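PDB 4IX5: MsStt7d protein from Micromonas, which probably acts as a protein kinase that transfers phosphate from ATP to protein substrates, its kinase domain being captured here with an ATP analogue and magnesium. Local coordinates for residues D46-N51 / L109-E114; V164-V169 / L184-L189. All blocks are in the same frame, centred on the assembly; numbering follows the deposited sequence.

Contact 1. Residues D46-N51 / L109-E114; sequences DVVLKN and LMWANE. With ANP (phosphoaminophosphonic acid-adenylate ester), chain G.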
loop_
_atom_site.group_PDB
_atom_site.type_symbol
_atom_site.label_atom_id
_atom_site.label_comp_id
_atom_site.label_asym_id
_atom_site.label_seq_id
_atom_site.Cartn_x
_atom_site.Cartn_y
_atom_site.Cartn_z
ATOM N N ASP B 46 18.779 -5.164 -18.244
ATOM C CA ASP B 46 17.508 -5.375 -17.577
ATOM C C ASP B 46 17.529 -4.689 -16.225
ATOM O O ASP B 46 18.411 -4.944 -15.399
ATOM C CB ASP B 46 17.230 -6.868 -17.405
ATOM C CG ASP B 46 16.922 -7.553 -18.719
ATOM O OD1 ASP B 46 16.404 -6.879 -19.630
ATOM O OD2 ASP B 46 17.199 -8.763 -18.839
ATOM N N VAL B 47 16.553 -3.817 -15.996
ATOM C CA VAL B 47 16.506 -3.085 -14.745
ATOM C C VAL B 47 15.132 -3.164 -14.133
ATOM O O VAL B 47 14.190 -3.645 -14.758
ATOM C CB VAL B 47 16.944 -1.596 -14.926
ATOM C CG1 VAL B 47 18.385 -1.532 -15.438
ATOM C CG2 VAL B 47 16.003 -0.848 -15.874
ATOM N N VAL B 48 15.047 -2.747 -12.877
ATOM C CA VAL B 48 13.752 -2.543 -12.237
ATOM C C VAL B 48 13.685 -1.104 -11.763
ATOM O O VAL B 48 14.690 -0.513 -11.350
ATOM C CB VAL B 48 13.487 -3.524 -11.077
ATOM C CG1 VAL B 48 13.450 -4.949 -11.605
ATOM C CG2 VAL B 48 14.540 -3.366 -9.997
ATOM N N LEU B 49 12.491 -0.533 -11.857
ATOM C CA LEU B 49 12.285 0.889 -11.634
ATOM C C LEU B 49 11.153 1.051 -10.641
ATOM O O LEU B 49 10.152 0.327 -10.726
ATOM C CB LEU B 49 11.867 1.530 -12.949
ATOM C CG LEU B 49 12.946 1.501 -14.024
ATOM C CD1 LEU B 49 12.352 1.413 -15.431
ATOM C CD2 LEU B 49 13.819 2.732 -13.858
ATOM N N LYS B 50 11.304 1.975 -9.697
ATOM C CA LYS B 50 10.257 2.220 -8.699
ATOM C C LYS B 50 9.937 3.697 -8.602
ATOM O O LYS B 50 10.843 4.526 -8.527
ATOM C CB LYS B 50 10.692 1.706 -7.311
ATOM C CG LYS B 50 9.676 1.966 -6.188
ATOM C CD LYS B 50 10.096 1.297 -4.866
ATOM C CE LYS B 50 8.967 1.391 -3.837
ATOM N NZ LYS B 50 9.376 0.832 -2.510
ATOM N N ASN B 51 8.647 4.027 -8.589
ATOM C CA ASN B 51 8.225 5.375 -8.251
ATOM C C ASN B 51 7.259 5.346 -7.066
ATOM O O ASN B 51 6.900 4.272 -6.576
ATOM C CB ASN B 51 7.635 6.115 -9.478
ATOM C CG ASN B 51 6.257 5.620 -9.868
ATOM O OD1 ASN B 51 5.830 4.545 -9.461
ATOM N ND2 ASN B 51 5.555 6.414 -10.676
ATOM N N LEU B 109 13.533 5.399 -8.722
ATOM C CA LEU B 109 14.760 4.689 -8.343
ATOM C C LEU B 109 14.997 3.529 -9.306
ATOM O O LEU B 109 14.052 2.953 -9.847
ATOM C CB LEU B 109 14.661 4.146 -6.912
ATOM C CG LEU B 109 14.316 5.153 -5.811
ATOM C CD1 LEU B 109 14.394 4.454 -4.431
ATOM C CD2 LEU B 109 15.230 6.378 -5.852
ATOM N N MET B 110 16.260 3.168 -9.513
ATOM C CA MET B 110 16.570 2.081 -10.437
ATOM C C MET B 110 17.587 1.095 -9.854
ATOM O O MET B 110 18.525 1.493 -9.154
ATOM C CB MET B 110 17.102 2.663 -11.755
ATOM C CG MET B 110 17.310 1.628 -12.843
ATOM S SD MET B 110 17.679 2.428 -14.416
ATOM C CE MET B 110 19.358 2.947 -14.101
ATOM N N TRP B 111 17.373 -0.189 -10.134
ATOM C CA TRP B 111 18.269 -1.252 -9.685
ATOM C C TRP B 111 18.491 -2.224 -10.829
ATOM O O TRP B 111 17.691 -2.287 -11.764
ATOM C CB TRP B 111 17.640 -2.068 -8.543
ATOM C CG TRP B 111 17.327 -1.340 -7.285
ATOM C CD1 TRP B 111 18.094 -1.269 -6.159
ATOM C CD2 TRP B 111 16.132 -0.614 -7.005
ATOM N NE1 TRP B 111 17.458 -0.521 -5.194
ATOM C CE2 TRP B 111 16.250 -0.107 -5.689
ATOM C CE3 TRP B 111 14.976 -0.334 -7.745
ATOM C CZ2 TRP B 111 15.245 0.650 -5.082
ATOM C CZ3 TRP B 111 13.965 0.416 -7.141
ATOM C CH2 TRP B 111 14.116 0.908 -5.822
ATOM N N ALA B 112 19.565 -3.006 -10.753
ATOM C CA ALA B 112 19.719 -4.128 -11.669
ATOM C C ALA B 112 18.595 -5.123 -11.440
ATOM O O ALA B 112 18.209 -5.359 -10.301
ATOM C CB ALA B 112 21.044 -4.822 -11.423
ATOM N N ASN B 113 18.075 -5.711 -12.512
ATOM C CA ASN B 113 17.209 -6.869 -12.373
ATOM C C ASN B 113 18.071 -8.063 -11.961
ATOM O O ASN B 113 18.912 -8.535 -12.739
ATOM C CB ASN B 113 16.484 -7.164 -13.684
ATOM C CG ASN B 113 15.442 -8.255 -13.537
ATOM O OD1 ASN B 113 15.646 -9.229 -12.810
ATOM N ND2 ASN B 113 14.311 -8.099 -14.229
ATOM N N GLU B 114 17.902 -8.526 -10.726
ATOM C CA GLU B 114 18.783 -9.557 -10.197
ATOM C C GLU B 114 18.293 -10.968 -10.521
ATOM O O GLU B 114 18.999 -11.936 -10.261
ATOM C CB GLU B 114 18.953 -9.420 -8.679
ATOM C CG GLU B 114 19.586 -8.108 -8.232
ATOM C CD GLU B 114 21.100 -8.072 -8.423
ATOM O OE1 GLU B 114 21.699 -9.128 -8.709
ATOM O OE2 GLU B 114 21.698 -6.982 -8.268
HETATM P PG ANP G . 5.822 -6.008 -3.946
HETATM O O1G ANP G . 4.619 -5.829 -3.111
HETATM O O2G ANP G . 7.007 -6.536 -3.005
HETATM O O3G ANP G . 5.473 -7.099 -5.060
HETATM P PB ANP G . 7.181 -3.356 -3.600
HETATM O O1B ANP G . 6.582 -2.005 -3.696
HETATM O O2B ANP G . 7.152 -3.890 -2.076
HETATM N N3B ANP G . 6.325 -4.486 -4.631
HETATM P PA ANP G . 9.745 -4.442 -4.198
HETATM O O1A ANP G . 11.083 -3.761 -4.282
HETATM O O2A ANP G . 9.476 -5.400 -3.066
HETATM O O3A ANP G . 8.691 -3.228 -4.129
HETATM O "O5'" ANP G . 9.447 -5.225 -5.570
HETATM C "C5'" ANP G . 8.179 -5.790 -5.915
HETATM C "C4'" ANP G . 8.308 -6.789 -7.060
HETATM O "O4'" ANP G . 9.370 -6.407 -7.933
HETATM C "C3'" ANP G . 8.647 -8.177 -6.552
HETATM O "O3'" ANP G . 7.953 -9.148 -7.314
HETATM C "C2'" ANP G . 10.086 -8.392 -6.907
HETATM O "O2'" ANP G . 10.189 -9.725 -7.376
HETATM C "C1'" ANP G . 10.360 -7.425 -8.040
HETATM N N9 ANP G . 11.698 -6.826 -7.883
HETATM C C8 ANP G . 12.009 -5.810 -7.071
HETATM N N7 ANP G . 13.315 -5.488 -7.151
HETATM C C5 ANP G . 13.862 -6.325 -8.036
HETATM C C6 ANP G . 15.209 -6.538 -8.587
HETATM N N6 ANP G . 16.227 -5.756 -8.191
HETATM N N1 ANP G . 15.362 -7.511 -9.492
HETATM C C2 ANP G . 14.347 -8.288 -9.885
HETATM N N3 ANP G . 13.097 -8.159 -9.421
HETATM C C4 ANP G . 12.800 -7.215 -8.510
HETATM O O HOH W 1 13.808 -6.107 -16.148
#
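The Trp111 indole and the adenine of the ATP analogue are the flat groups here, and Lys50 and Val48 meet them. Lys50 CB lies in the indole plane at its edge, 3.5 Å from Trp111 CZ3, and Val48 O stands near that plane, 3.6 Å from Trp111 CE3; Phe84 meets the ring from outside the pair, and Trp111 NE1 is hydrogen-bonded to Asn70 OD1 of helix 59-76. One adenine face receives the methyls of Val48 in the modelled conformer, one of two, with CG2 3.5 Å from ANP C6. The ring's polar edge is read by backbone: ANP N6 donates to Ala112 O (2.9 Å), and Glu114 N to ANP N1 (3.0 Å, 163°), the kinase hinge pattern. With CG anti to the backbone N (chi1 -173°), Asn113 sets OD1 3.3 Å from ANP C2, while its amide ends are held by Gly115 N and Glu116 OE1. ND2 also reaches Val47 O through a water.

Beneath these rings the antiparallel strands 46-51 and 109-112 are zipped by paired backbone bonds between Val48 and Trp111 and between Lys50 and Leu109. Away from the nucleotide, Leu49 CD2 lies alongside Met110 CG (3.8 Å), flexible apolar chains suited to a buried layer.

Lys50 runs fully extended, its long chain suited to carrying a charge out of the sheet to Glu66 of helix 59-76. The salt bridge between this strand lysine and Glu66 is characteristic of an active-like kinase conformation; the carboxylate would probably stabilise the ammonium near the phosphates.

Contact 2. Residues V164-V169 / L184-L189; sequences VVHRDV and LKLIDL. With MG (magnesium ion), chain F; ANP (phosphoaminophosphonic acid-adenylate ester), chain G.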
loop_
_atom_site.group_PDB
_atom_site.type_symbol
_atom_site.label_atom_id
_atom_site.label_comp_id
_atom_site.label_asym_id
_atom_site.label_seq_id
_atom_site.Cartn_x
_atom_site.Cartn_y
_atom_site.Cartn_z
ATOM N N VAL B 164 21.911 -0.504 9.580
ATOM C CA VAL B 164 20.674 -0.706 8.830
ATOM C C VAL B 164 19.921 -1.950 9.299
ATOM O O VAL B 164 20.468 -3.049 9.331
ATOM C CB VAL B 164 20.929 -0.822 7.302
ATOM C CG1 VAL B 164 19.630 -1.149 6.560
ATOM C CG2 VAL B 164 21.552 0.465 6.754
ATOM N N VAL B 165 18.669 -1.753 9.690
ATOM C CA VAL B 165 17.749 -2.859 9.929
ATOM C C VAL B 165 16.762 -2.913 8.763
ATOM O O VAL B 165 16.097 -1.919 8.433
ATOM C CB VAL B 165 17.003 -2.688 11.257
ATOM C CG1 VAL B 165 15.989 -3.817 11.460
ATOM C CG2 VAL B 165 17.997 -2.624 12.395
ATOM N N HIS B 166 16.685 -4.067 8.117
ATOM C CA HIS B 166 15.935 -4.175 6.872
ATOM C C HIS B 166 14.432 -4.065 7.119
ATOM O O HIS B 166 13.721 -3.358 6.388
ATOM C CB HIS B 166 16.306 -5.490 6.150
ATOM C CG HIS B 166 15.551 -5.714 4.880
ATOM N ND1 HIS B 166 16.133 -5.618 3.631
ATOM C CD2 HIS B 166 14.248 -6.018 4.664
ATOM C CE1 HIS B 166 15.223 -5.859 2.704
ATOM N NE2 HIS B 166 14.072 -6.106 3.305
ATOM N N ARG B 167 13.969 -4.762 8.157
ATOM C CA ARG B 167 12.603 -4.685 8.649
ATOM C C ARG B 167 11.557 -5.318 7.726
ATOM O O ARG B 167 10.355 -5.253 8.008
ATOM C CB ARG B 167 12.240 -3.225 8.931
ATOM C CG ARG B 167 10.926 -3.069 9.631
ATOM C CD ARG B 167 10.223 -1.832 9.129
ATOM N NE ARG B 167 10.410 -0.723 10.045
ATOM C CZ ARG B 167 9.778 -0.632 11.203
ATOM N NH1 ARG B 167 9.979 0.405 12.006
ATOM N NH2 ARG B 167 8.945 -1.596 11.553
ATOM N N ASP B 168 11.989 -5.920 6.621
ATOM C CA ASP B 168 11.052 -6.636 5.754
ATOM C C ASP B 168 11.667 -7.896 5.160
ATOM O O ASP B 168 11.497 -8.216 3.988
ATOM C CB ASP B 168 10.503 -5.718 4.665
ATOM C CG ASP B 168 9.213 -6.236 4.071
ATOM O OD1 ASP B 168 8.606 -7.167 4.641
ATOM O OD2 ASP B 168 8.793 -5.718 3.023
ATOM N N VAL B 169 12.397 -8.617 5.999
ATOM C CA VAL B 169 13.004 -9.874 5.595
ATOM C C VAL B 169 11.943 -10.951 5.459
ATOM O O VAL B 169 11.156 -11.161 6.374
ATOM C CB VAL B 169 14.036 -10.316 6.641
ATOM C CG1 VAL B 169 14.513 -11.750 6.360
ATOM C CG2 VAL B 169 15.199 -9.331 6.649
ATOM N N LEU B 184 21.890 -15.470 -2.758
ATOM C CA LEU B 184 20.689 -14.670 -2.434
ATOM C C LEU B 184 21.042 -13.210 -2.198
ATOM O O LEU B 184 22.047 -12.894 -1.560
ATOM C CB LEU B 184 19.972 -15.202 -1.195
ATOM C CG LEU B 184 19.476 -16.652 -1.240
ATOM C CD1 LEU B 184 18.591 -16.937 -0.008
ATOM C CD2 LEU B 184 18.728 -16.952 -2.525
ATOM N N LYS B 185 20.203 -12.326 -2.730
ATOM C CA LYS B 185 20.316 -10.907 -2.462
ATOM C C LYS B 185 18.972 -10.426 -1.925
ATOM O O LYS B 185 17.923 -10.880 -2.371
ATOM C CB LYS B 185 20.644 -10.143 -3.742
ATOM C CG LYS B 185 22.054 -10.433 -4.281
ATOM C CD LYS B 185 22.368 -9.562 -5.466
ATOM C CE LYS B 185 23.740 -9.903 -6.031
ATOM N NZ LYS B 185 24.058 -9.059 -7.235
ATOM N N LEU B 186 19.013 -9.529 -0.953
ATOM C CA LEU B 186 17.800 -8.912 -0.440
ATOM C C LEU B 186 17.333 -7.843 -1.401
ATOM O O LEU B 186 18.143 -7.203 -2.066
ATOM C CB LEU B 186 18.060 -8.287 0.930
ATOM C CG LEU B 186 18.183 -9.278 2.096
ATOM C CD1 LEU B 186 19.039 -8.689 3.211
ATOM C CD2 LEU B 186 16.779 -9.634 2.612
ATOM N N ILE B 187 16.018 -7.658 -1.482
ATOM C CA ILE B 187 15.474 -6.491 -2.177
ATOM C C ILE B 187 14.589 -5.706 -1.222
ATOM O O ILE B 187 14.242 -6.185 -0.135
ATOM C CB ILE B 187 14.666 -6.874 -3.446
ATOM C CG1 ILE B 187 13.570 -7.874 -3.080
ATOM C CG2 ILE B 187 15.610 -7.451 -4.514
ATOM C CD1 ILE B 187 12.441 -7.967 -4.103
ATOM N N ASP B 188 14.206 -4.502 -1.645
ATOM C CA ASP B 188 13.177 -3.721 -0.965
ATOM C C ASP B 188 13.600 -3.180 0.394
ATOM O O ASP B 188 13.233 -3.715 1.437
ATOM C CB ASP B 188 11.861 -4.503 -0.856
ATOM C CG ASP B 188 10.696 -3.622 -0.417
ATOM O OD1 ASP B 188 10.858 -2.375 -0.357
ATOM O OD2 ASP B 188 9.616 -4.176 -0.140
ATOM N N LEU B 189 14.360 -2.093 0.365
ATOM C CA LEU B 189 14.734 -1.388 1.586
ATOM C C LEU B 189 13.712 -0.313 1.948
ATOM O O LEU B 189 14.010 0.609 2.702
ATOM C CB LEU B 189 16.128 -0.771 1.428
ATOM C CG LEU B 189 17.253 -1.799 1.261
ATOM C CD1 LEU B 189 18.448 -1.137 0.578
ATOM C CD2 LEU B 189 17.628 -2.389 2.620
HETATM MG MG MG F . 8.775 -6.243 -1.398
HETATM P PG ANP G . 5.822 -6.008 -3.946
HETATM O O1G ANP G . 4.619 -5.829 -3.111
HETATM O O2G ANP G . 7.007 -6.536 -3.005
HETATM O O3G ANP G . 5.473 -7.099 -5.060
HETATM P PB ANP G . 7.181 -3.356 -3.600
HETATM O O1B ANP G . 6.582 -2.005 -3.696
HETATM O O2B ANP G . 7.152 -3.890 -2.076
HETATM N N3B ANP G . 6.325 -4.486 -4.631
HETATM P PA ANP G . 9.745 -4.442 -4.198
HETATM O O1A ANP G . 11.083 -3.761 -4.282
HETATM O O2A ANP G . 9.476 -5.400 -3.066
HETATM O O3A ANP G . 8.691 -3.228 -4.129
HETATM O "O5'" ANP G . 9.447 -5.225 -5.570
HETATM C "C5'" ANP G . 8.179 -5.790 -5.915
HETATM C "C4'" ANP G . 8.308 -6.789 -7.060
HETATM O "O4'" ANP G . 9.370 -6.407 -7.933
HETATM C "C3'" ANP G . 8.647 -8.177 -6.552
HETATM O "O3'" ANP G . 7.953 -9.148 -7.314
HETATM C "C2'" ANP G . 10.086 -8.392 -6.907
HETATM O "O2'" ANP G . 10.189 -9.725 -7.376
HETATM C "C1'" ANP G . 10.360 -7.425 -8.040
HETATM N N9 ANP G . 11.698 -6.826 -7.883
HETATM C C8 ANP G . 12.009 -5.810 -7.071
HETATM N N7 ANP G . 13.315 -5.488 -7.151
HETATM C C5 ANP G . 13.862 -6.325 -8.036
HETATM C C6 ANP G . 15.209 -6.538 -8.587
HETATM N N6 ANP G . 16.227 -5.756 -8.191
HETATM N N1 ANP G . 15.362 -7.511 -9.492
HETATM C C2 ANP G . 14.347 -8.288 -9.885
HETATM N N3 ANP G . 13.097 -8.159 -9.421
HETATM C C4 ANP G . 12.800 -7.215 -8.510
HETATM O O HOH W 2 12.667 -2.774 3.884
HETATM O O HOH W 3 9.514 -3.031 2.558
HETATM O O HOH W 4 7.476 -5.613 0.777
HETATM O O HOH W 5 6.999 -8.020 -1.382
#
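His166 and the backbone of Ile187 and Asp188 are brought together by the histidine's first torsion, which at 178° swings the imidazole away from its own backbone N and across to the other segment. There Ile187 O lies near the ring plane, 3.0 Å from His166 CE1. Asp188 O is 3.1 Å from His166 NE2, but the angle is too poor for a hydrogen bond. Leu186 CD2 sits over one ring face; on the opposite face lies a water that joins His166 O to Asp188 O. The Leu189 side chain crosses that of His166 at about a right angle and brings CD2 to 3.7 Å from His166 ND1, a nitrogen buried without a polar partner. A flat, compact ring suits this slot between carbonyls and leucines. Replacing the imidazole by the lone methyl of an alanine is likely to open a gap beside Leu186 and Leu189 and leave the turn at Ile187 and Asp188 freer to shift.

The residues belong to two kinase motifs: His166-Arg167-Asp168 is the HRD of the catalytic loop, and Asp188-Leu189-Gly190 is the DFG motif with leucine for phenylalanine. Asp188 OD2 binds magnesium at 2.6 Å beside the analogue's O2G and O2A, and Asn173 OD1 also binds the ion, while Asp188 OD1 accepts from Gly190 N. The Asp168 and Asp188 carboxylates, planes 72° apart, are linked by water, one molecule lying 2.6 Å from Asp168 OD2 and 2.7 Å from Asp188 OD2; Lys170 forms a salt bridge with Asp168 OD1.

Leu189 rests on Asn70 and Val73 of helix 59-76, consistent with a regulatory spine through His166. Leu186 packs on helix 141-161, and Val169 reaches both that helix and helix 247-261.

How the contacts relate
Both contacts are largely buried, but contact 2 lies about 3 Å from the chain centre and contact 1 about 16 Å, their own centres being about 15 Å apart. Contact 1 is regular sheet in the N-terminal lobe, held by backbone bonds; contact 2 joins two loop-rich motifs with no direct hydrogen bond across it, relying on apolar packing and bridging waters, while magnesium joins Asp188 to the nucleotide. They share that nucleotide: Val48 and Ile187 lie over opposite faces of the adenine. Helix 59-76 touches both, Asn70 hydrogen-bonding to Trp111 and packing on Leu189. A salt bridge from Glu114 OE1 to Lys185 NZ (2.8 Å) ties them directly.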